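Local coordinates for protein cysteine synthase 3 (Entamoeba histolytica, PDB 6KR5) that probably makes L-cysteine from O-acetylserine and sulfide, as a pyridoxal-5'-phosphate-dependent O-acetylserine sulfhydrylase, at residues Asn64-Ala69 against Cys94-Val99; Gly73-Gly78 against Lys153-Asn158. One frame throughout, in Å; residues are numbered along the deposited sequence.

Contact 1: residues Asn64-Ala69 against Cys94-Val99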
ATOM      1  N   ASN B  64      -0.804  14.056  12.358  1.00 18.18           N
ATOM      2  CA  ASN B  64      -0.389  14.821  13.532  1.00 19.70           C
ATOM      3  C   ASN B  64      -0.660  16.313  13.387  1.00 19.83           C
ATOM      4  O   ASN B  64      -0.955  16.979  14.388  1.00 20.92           O
ATOM      5  CB  ASN B  64       1.086  14.602  13.864  1.00 19.25           C
ATOM      6  CG  ASN B  64       1.372  14.931  15.311  1.00 20.06           C
ATOM      7  OD1 ASN B  64       0.753  14.346  16.211  1.00 23.29           O
ATOM      8  ND2 ASN B  64       2.253  15.903  15.551  1.00 22.56           N
ATOM      9  N   ILE B  65      -0.544  16.872  12.178  1.00 18.28           N
ATOM     10  CA  ILE B  65      -0.884  18.286  11.991  1.00 17.85           C
ATOM     11  C   ILE B  65      -2.329  18.539  12.409  1.00 21.06           C
ATOM     12  O   ILE B  65      -2.624  19.484  13.149  1.00 20.46           O
ATOM     13  CB  ILE B  65      -0.628  18.703  10.530  1.00 20.67           C
ATOM     14  CG1 ILE B  65       0.874  18.938  10.317  1.00 17.90           C
ATOM     15  CG2 ILE B  65      -1.441  19.938  10.160  1.00 20.64           C
ATOM     16  CD1 ILE B  65       1.260  19.136   8.891  1.00 20.97           C
ATOM     17  N   ILE B  66      -3.243  17.670  11.988  1.00 19.24           N
ATOM     18  CA  ILE B  66      -4.651  17.879  12.301  1.00 21.54           C
ATOM     19  C   ILE B  66      -4.952  17.520  13.752  1.00 20.31           C
ATOM     20  O   ILE B  66      -5.655  18.263  14.449  1.00 23.00           O
ATOM     21  CB  ILE B  66      -5.516  17.080  11.315  1.00 20.57           C
ATOM     22  CG1 ILE B  66      -5.364  17.678   9.917  1.00 22.00           C
ATOM     23  CG2 ILE B  66      -6.971  17.113  11.736  1.00 22.30           C
ATOM     24  CD1 ILE B  66      -5.887  16.776   8.813  1.00 21.76           C
ATOM     25  N   TYR B  67      -4.413  16.397  14.233  1.00 19.82           N
ATOM     26  CA  TYR B  67      -4.671  15.956  15.602  1.00 17.88           C
ATOM     27  C   TYR B  67      -4.210  17.000  16.604  1.00 23.54           C
ATOM     28  O   TYR B  67      -4.948  17.362  17.529  1.00 23.33           O
ATOM     29  CB  TYR B  67      -3.957  14.632  15.851  1.00 21.47           C
ATOM     30  CG  TYR B  67      -4.306  13.928  17.140  1.00 25.44           C
ATOM     31  CD1 TYR B  67      -5.597  13.954  17.647  1.00 31.00           C
ATOM     32  CD2 TYR B  67      -3.348  13.199  17.823  1.00 33.74           C
ATOM     33  CE1 TYR B  67      -5.914  13.288  18.816  1.00 35.58           C
ATOM     34  CE2 TYR B  67      -3.651  12.533  18.992  1.00 35.02           C
ATOM     35  CZ  TYR B  67      -4.934  12.580  19.487  1.00 35.47           C
ATOM     36  OH  TYR B  67      -5.239  11.911  20.651  1.00 44.15           O
ATOM     37  N   GLN B  68      -2.983  17.490  16.442  1.00 22.46           N
ATOM     38  CA  GLN B  68      -2.480  18.458  17.409  1.00 20.69           C
ATOM     39  C   GLN B  68      -3.264  19.759  17.338  1.00 24.99           C
ATOM     40  O   GLN B  68      -3.523  20.393  18.372  1.00 23.84           O
ATOM     41  CB  GLN B  68      -0.996  18.720  17.180  1.00 22.24           C
ATOM     42  CG  GLN B  68      -0.353  19.460  18.361  1.00 23.45           C
ATOM     43  CD  GLN B  68      -0.323  18.608  19.620  1.00 24.69           C
ATOM     44  OE1 GLN B  68       0.117  17.463  19.592  1.00 25.01           O
ATOM     45  NE2 GLN B  68      -0.801  19.162  20.730  1.00 28.94           N
ATOM     46  N   ALA B  69      -3.659  20.174  16.129  1.00 22.01           N
ATOM     47  CA  ALA B  69      -4.427  21.411  16.003  1.00 20.15           C
ATOM     48  C   ALA B  69      -5.770  21.289  16.702  1.00 24.08           C
ATOM     49  O   ALA B  69      -6.232  22.243  17.341  1.00 24.36           O
ATOM     50  CB  ALA B  69      -4.621  21.785  14.533  1.00 23.18           C
ATOM     51  N   CYS B  94      -6.097  14.502   3.757  1.00 20.53           N
ATOM     52  CA  CYS B  94      -7.453  14.093   3.407  1.00 20.08           C
ATOM     53  C   CYS B  94      -7.874  12.861   4.190  1.00 18.26           C
ATOM     54  O   CYS B  94      -9.029  12.762   4.629  1.00 18.43           O
ATOM     55  CB  CYS B  94      -7.554  13.849   1.905  1.00 20.38           C
ATOM     56  SG  CYS B  94      -7.566  15.376   0.948  1.00 22.58           S
ATOM     57  N   GLN B  95      -6.951  11.925   4.406  1.00 19.02           N
ATOM     58  CA  GLN B  95      -7.275  10.747   5.207  1.00 20.08           C
ATOM     59  C   GLN B  95      -7.653  11.145   6.632  1.00 18.80           C
ATOM     60  O   GLN B  95      -8.701  10.727   7.156  1.00 19.17           O
ATOM     61  CB  GLN B  95      -6.095   9.778   5.202  1.00 19.11           C
ATOM     62  CG  GLN B  95      -6.280   8.601   6.149  1.00 18.37           C
ATOM     63  CD  GLN B  95      -5.101   7.646   6.124  1.00 21.22           C
ATOM     64  OE1 GLN B  95      -5.200   6.505   5.640  1.00 21.85           O
ATOM     65  NE2 GLN B  95      -3.971   8.108   6.627  1.00 21.06           N
ATOM     66  N   ALA B  96      -6.825  11.984   7.269  1.00 18.89           N
ATOM     67  CA  ALA B  96      -7.094  12.377   8.647  1.00 18.89           C
ATOM     68  C   ALA B  96      -8.331  13.255   8.731  1.00 17.82           C
ATOM     69  O   ALA B  96      -9.158  13.088   9.634  1.00 19.74           O
ATOM     70  CB  ALA B  96      -5.882  13.084   9.249  1.00 20.39           C
ATOM     71  N   GLY B  97      -8.509  14.157   7.765  1.00 19.31           N
ATOM     72  CA  GLY B  97      -9.678  15.020   7.790  1.00 19.01           C
ATOM     73  C   GLY B  97     -10.976  14.240   7.684  1.00 20.39           C
ATOM     74  O   GLY B  97     -11.956  14.548   8.368  1.00 20.48           O
ATOM     75  N   ALA B  98     -10.995  13.205   6.838  1.00 19.68           N
ATOM     76  CA  ALA B  98     -12.211  12.413   6.683  1.00 21.82           C
ATOM     77  C   ALA B  98     -12.606  11.736   7.996  1.00 21.27           C
ATOM     78  O   ALA B  98     -13.795  11.650   8.326  1.00 22.88           O
ATOM     79  CB  ALA B  98     -12.010  11.382   5.571  1.00 21.25           C
ATOM     80  N   VAL B  99     -11.629  11.253   8.761  1.00 20.03           N
ATOM     81  CA  VAL B  99     -11.957  10.518   9.980  1.00 18.26           C
ATOM     82  C   VAL B  99     -12.250  11.470  11.133  1.00 26.44           C
ATOM     83  O   VAL B  99     -13.177  11.237  11.923  1.00 24.04           O
ATOM     84  CB  VAL B  99     -10.826   9.525  10.316  1.00 19.33           C
ATOM     85  CG1 VAL B  99     -11.137   8.803  11.601  1.00 22.22           C
ATOM     86  CG2 VAL B  99     -10.645   8.514   9.175  1.00 22.04           C
TER

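Contact 2: residues Gly73-Gly78 against Lys153-Asn158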
ATOM      1  N   GLY B  73      -6.897  23.466  20.094  1.00 26.53           N
ATOM      2  CA  GLY B  73      -7.923  24.445  19.807  1.00 26.65           C
ATOM      3  C   GLY B  73      -7.648  25.320  18.608  1.00 29.69           C
ATOM      4  O   GLY B  73      -8.413  26.256  18.352  1.00 29.74           O
ATOM      5  N   ARG B  74      -6.582  25.047  17.852  1.00 25.76           N
ATOM      6  CA  ARG B  74      -6.320  25.814  16.645  1.00 24.32           C
ATOM      7  C   ARG B  74      -7.230  25.412  15.500  1.00 28.00           C
ATOM      8  O   ARG B  74      -7.426  26.204  14.569  1.00 28.20           O
ATOM      9  CB  ARG B  74      -4.859  25.668  16.229  1.00 28.11           C
ATOM     10  CG  ARG B  74      -3.925  26.511  17.079  1.00 24.33           C
ATOM     11  CD  ARG B  74      -2.470  26.302  16.690  1.00 27.03           C
ATOM     12  NE  ARG B  74      -1.966  25.015  17.153  1.00 27.35           N
ATOM     13  CZ  ARG B  74      -1.480  24.071  16.353  1.00 27.57           C
ATOM     14  NH1 ARG B  74      -1.417  24.264  15.045  1.00 27.20           N
ATOM     15  NH2 ARG B  74      -1.048  22.939  16.870  1.00 24.06           N
ATOM     16  N   LEU B  75      -7.772  24.199  15.553  1.00 26.27           N
ATOM     17  CA  LEU B  75      -8.799  23.725  14.637  1.00 23.58           C
ATOM     18  C   LEU B  75     -10.034  23.426  15.469  1.00 25.49           C
ATOM     19  O   LEU B  75      -9.964  22.641  16.421  1.00 26.74           O
ATOM     20  CB  LEU B  75      -8.314  22.478  13.887  1.00 24.24           C
ATOM     21  CG  LEU B  75      -9.156  21.930  12.738  1.00 27.32           C
ATOM     22  CD1 LEU B  75      -9.463  22.983  11.688  1.00 25.97           C
ATOM     23  CD2 LEU B  75      -8.445  20.731  12.106  1.00 24.74           C
ATOM     24  N   LYS B  76     -11.145  24.088  15.143  1.00 26.51           N
ATOM     25  CA  LYS B  76     -12.396  23.995  15.877  1.00 30.94           C
ATOM     26  C   LYS B  76     -13.537  23.724  14.912  1.00 26.53           C
ATOM     27  O   LYS B  76     -13.451  24.079  13.734  1.00 24.60           O
ATOM     28  CB  LYS B  76     -12.682  25.297  16.651  1.00 30.12           C
ATOM     29  CG  LYS B  76     -11.995  25.367  18.010  1.00 36.39           C
ATOM     30  CD  LYS B  76     -11.955  26.789  18.562  1.00 35.96           C
ATOM     31  CE  LYS B  76     -11.209  27.737  17.633  1.00 44.43           C
ATOM     32  NZ  LYS B  76     -10.505  28.812  18.397  1.00 49.02           N
ATOM     33  N   PRO B  77     -14.616  23.095  15.380  1.00 30.70           N
ATOM     34  CA  PRO B  77     -15.762  22.847  14.499  1.00 30.89           C
ATOM     35  C   PRO B  77     -16.213  24.117  13.789  1.00 29.82           C
ATOM     36  O   PRO B  77     -16.236  25.209  14.365  1.00 30.56           O
ATOM     37  CB  PRO B  77     -16.831  22.319  15.460  1.00 38.05           C
ATOM     38  CG  PRO B  77     -16.046  21.664  16.546  1.00 36.41           C
ATOM     39  CD  PRO B  77     -14.796  22.488  16.710  1.00 33.84           C
ATOM     40  N   GLY B  78     -16.545  23.964  12.510  1.00 29.59           N
ATOM     41  CA  GLY B  78     -16.830  25.076  11.641  1.00 30.15           C
ATOM     42  C   GLY B  78     -15.663  25.492  10.772  1.00 31.06           C
ATOM     43  O   GLY B  78     -15.878  26.095   9.711  1.00 33.92           O
ATOM     44  N   LYS B 153     -11.707  31.137   9.014  1.00 27.79           N
ATOM     45  CA  LYS B 153     -12.330  29.857   8.714  1.00 24.01           C
ATOM     46  C   LYS B 153     -11.308  28.784   8.364  1.00 24.79           C
ATOM     47  O   LYS B 153     -11.530  27.603   8.656  1.00 23.11           O
ATOM     48  CB  LYS B 153     -13.323  30.024   7.565  1.00 29.80           C
ATOM     49  CG  LYS B 153     -14.068  28.764   7.179  1.00 34.20           C
ATOM     50  CD  LYS B 153     -14.803  28.978   5.865  1.00 40.18           C
ATOM     51  CE  LYS B 153     -16.006  28.069   5.748  1.00 40.93           C
ATOM     52  NZ  LYS B 153     -16.981  28.572   4.739  1.00 42.14           N
ATOM     53  N   TYR B 154     -10.191  29.159   7.756  1.00 24.62           N
ATOM     54  CA  TYR B 154      -9.242  28.165   7.271  1.00 22.41           C
ATOM     55  C   TYR B 154      -8.102  27.961   8.257  1.00 23.38           C
ATOM     56  O   TYR B 154      -7.525  28.922   8.783  1.00 27.32           O
ATOM     57  CB  TYR B 154      -8.672  28.563   5.911  1.00 24.43           C
ATOM     58  CG  TYR B 154      -9.632  28.427   4.750  1.00 27.71           C
ATOM     59  CD1 TYR B 154     -10.810  27.707   4.873  1.00 30.75           C
ATOM     60  CD2 TYR B 154      -9.349  29.010   3.520  1.00 35.81           C
ATOM     61  CE1 TYR B 154     -11.687  27.583   3.807  1.00 34.33           C
ATOM     62  CE2 TYR B 154     -10.215  28.885   2.449  1.00 33.15           C
ATOM     63  CZ  TYR B 154     -11.383  28.173   2.599  1.00 30.39           C
ATOM     64  OH  TYR B 154     -12.248  28.054   1.539  1.00 33.01           O
ATOM     65  N   PHE B 155      -7.767  26.692   8.485  1.00 22.57           N
ATOM     66  CA  PHE B 155      -6.562  26.326   9.209  1.00 20.99           C
ATOM     67  C   PHE B 155      -5.505  25.906   8.199  1.00 21.64           C
ATOM     68  O   PHE B 155      -5.707  24.912   7.488  1.00 21.59           O
ATOM     69  CB  PHE B 155      -6.834  25.193  10.191  1.00 21.99           C
ATOM     70  CG  PHE B 155      -5.587  24.610  10.790  1.00 22.14           C
ATOM     71  CD1 PHE B 155      -4.961  25.238  11.857  1.00 26.91           C
ATOM     72  CD2 PHE B 155      -5.028  23.452  10.281  1.00 26.67           C
ATOM     73  CE1 PHE B 155      -3.806  24.709  12.407  1.00 27.39           C
ATOM     74  CE2 PHE B 155      -3.874  22.924  10.830  1.00 24.28           C
ATOM     75  CZ  PHE B 155      -3.260  23.556  11.887  1.00 25.56           C
ATOM     76  N   PRO B 156      -4.393  26.628   8.080  1.00 20.75           N
ATOM     77  CA  PRO B 156      -3.364  26.266   7.095  1.00 21.31           C
ATOM     78  C   PRO B 156      -2.456  25.166   7.639  1.00 20.52           C
ATOM     79  O   PRO B 156      -1.921  25.277   8.745  1.00 23.10           O
ATOM     80  CB  PRO B 156      -2.593  27.575   6.887  1.00 21.10           C
ATOM     81  CG  PRO B 156      -2.773  28.317   8.159  1.00 23.45           C
ATOM     82  CD  PRO B 156      -4.104  27.908   8.751  1.00 20.74           C
ATOM     83  N   ALA B 157      -2.291  24.094   6.859  1.00 20.03           N
ATOM     84  CA  ALA B 157      -1.440  23.004   7.332  1.00 19.32           C
ATOM     85  C   ALA B 157       0.016  23.433   7.450  1.00 20.04           C
ATOM     86  O   ALA B 157       0.733  22.910   8.302  1.00 20.32           O
ATOM     87  CB  ALA B 157      -1.554  21.790   6.408  1.00 21.06           C
ATOM     88  N   ASN B 158       0.465  24.364   6.603  1.00 20.35           N
ATOM     89  CA  ASN B 158       1.840  24.878   6.624  1.00 19.37           C
ATOM     90  C   ASN B 158       2.880  23.752   6.660  1.00 20.84           C
ATOM     91  O   ASN B 158       3.749  23.693   7.534  1.00 21.44           O
ATOM     92  CB  ASN B 158       2.028  25.816   7.812  1.00 20.49           C
ATOM     93  CG  ASN B 158       3.382  26.474   7.816  1.00 24.53           C
ATOM     94  OD1 ASN B 158       3.999  26.634   6.762  1.00 26.97           O
ATOM     95  ND2 ASN B 158       3.860  26.856   9.003  1.00 23.59           N
TER

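Contact 1: residues Asn64-Ala69 against Cys94-Val99
Ile66 meets Ala96 through one methyl on each side: Ile66 CD1 lies 3.7 Å from Ala96 CB. The CA atoms of Ile66 and Ala96 stand 7.0 Å apart, and the CB of each points toward the opposing helix, so the pair bridges the interface directly. Ile66 CG1 sits beside its backbone N (chi1 -67°), and CD1 continues the chain almost fully extended (chi2 166°), which carries the delta methyl forward while CG2 stays back, 4.9 Å from Ala96 CB. The approach is slanted rather than end-on, with an angle of about 120° at CD1 between Ile66 CG1 and Ala96 CB. These residues belong to helices 58-72 and 88-100, which precede and follow strand 80-84 in the pyridoxal-phosphate-dependent enzyme fold; helix 88-100 is itself the crossover of a beta-alpha-beta unit leading to the adjacent parallel strand 104-109. The same methyl also approaches the main chain at Gly97, with Ile66 CD1 3.9 Å from Gly97 N, a van der Waals approach. The interface is small, burying 103 Å² in total, and its side-chain contact is apolar, methyl to methyl. Leu93 and Phe100, on the same helix as Ala96, also touch Ile66 and extend its packing. The polar ends of Gln95 and Asn64 bond away from this interface: Gln95 NE2 donates to Asp59 OD2, and Asn64 ND2 to the carbonyl of Asp164.

Contact 2: residues Gly73-Gly78 against Lys153-Asn158
Phe155 is met at its base by Leu75 and at the far edge of its ring by Arg74, the dense part of the contact. Leu75 CD1 lies 3.7 Å from Phe155 CB, with the two side chains crossing at about a right angle. Phe155 CG is anti to its backbone N (chi1 170°), which sends the ring out toward the loop, and its CD1 lies 3.8 Å from Arg74 O. The guanidinium arrives at the ring's edge, close to its plane: Arg74 NH1 is 3.6 Å from Phe155 CE1, and the planes are inclined by 49°. Phe155 belongs to strand 154-156, an outermost strand of a four-stranded parallel sheet, and its backbone bonds to Glu80 and Ile82 of the neighbouring strand 80-84; the loop 73-78 joins helix 58-72 to that neighbour, leaving the helix through a Schellman motif at Gly73. Toward solvent the packing thins. There the nearest approach is Gly78 O to Lys153 CG, at 4.1 Å, between exposed residues, and the extended Lys153 chain makes a long, weak ion pair with Glu80. No hydrogen bond links the segments. Because NH1 meets the ring edge and not its face, the geometry does not support a cation-pi interaction; the arginine is held instead by salt bridges from NH2 to Asp72 and Asp164, and what joins the segments is chiefly van der Waals packing around the Phe155 side chain.

Contacts 1 and 2 lie with their centres about 10 Å apart and meet at Ala69, near the end of helix 58-72. Its main chain binds the following loop, Ala69 O to Leu75 N at 3.1 Å (a probable hydrogen bond), while Ala69 CB packs 3.5 Å from Phe155 CZ. Beside it, Gln68 CG is 3.8 Å from Arg74 NH2. Helix 58-72 thus packs on helix 88-100 through contact 1 and on strand 154-156 at Phe155. Lys58, at the start of helix 58-72, belongs to the pyridoxal-5'-phosphate pocket, so the helix that carries one side of contact 1 and leads into the loop of contact 2 begins at the cofactor site.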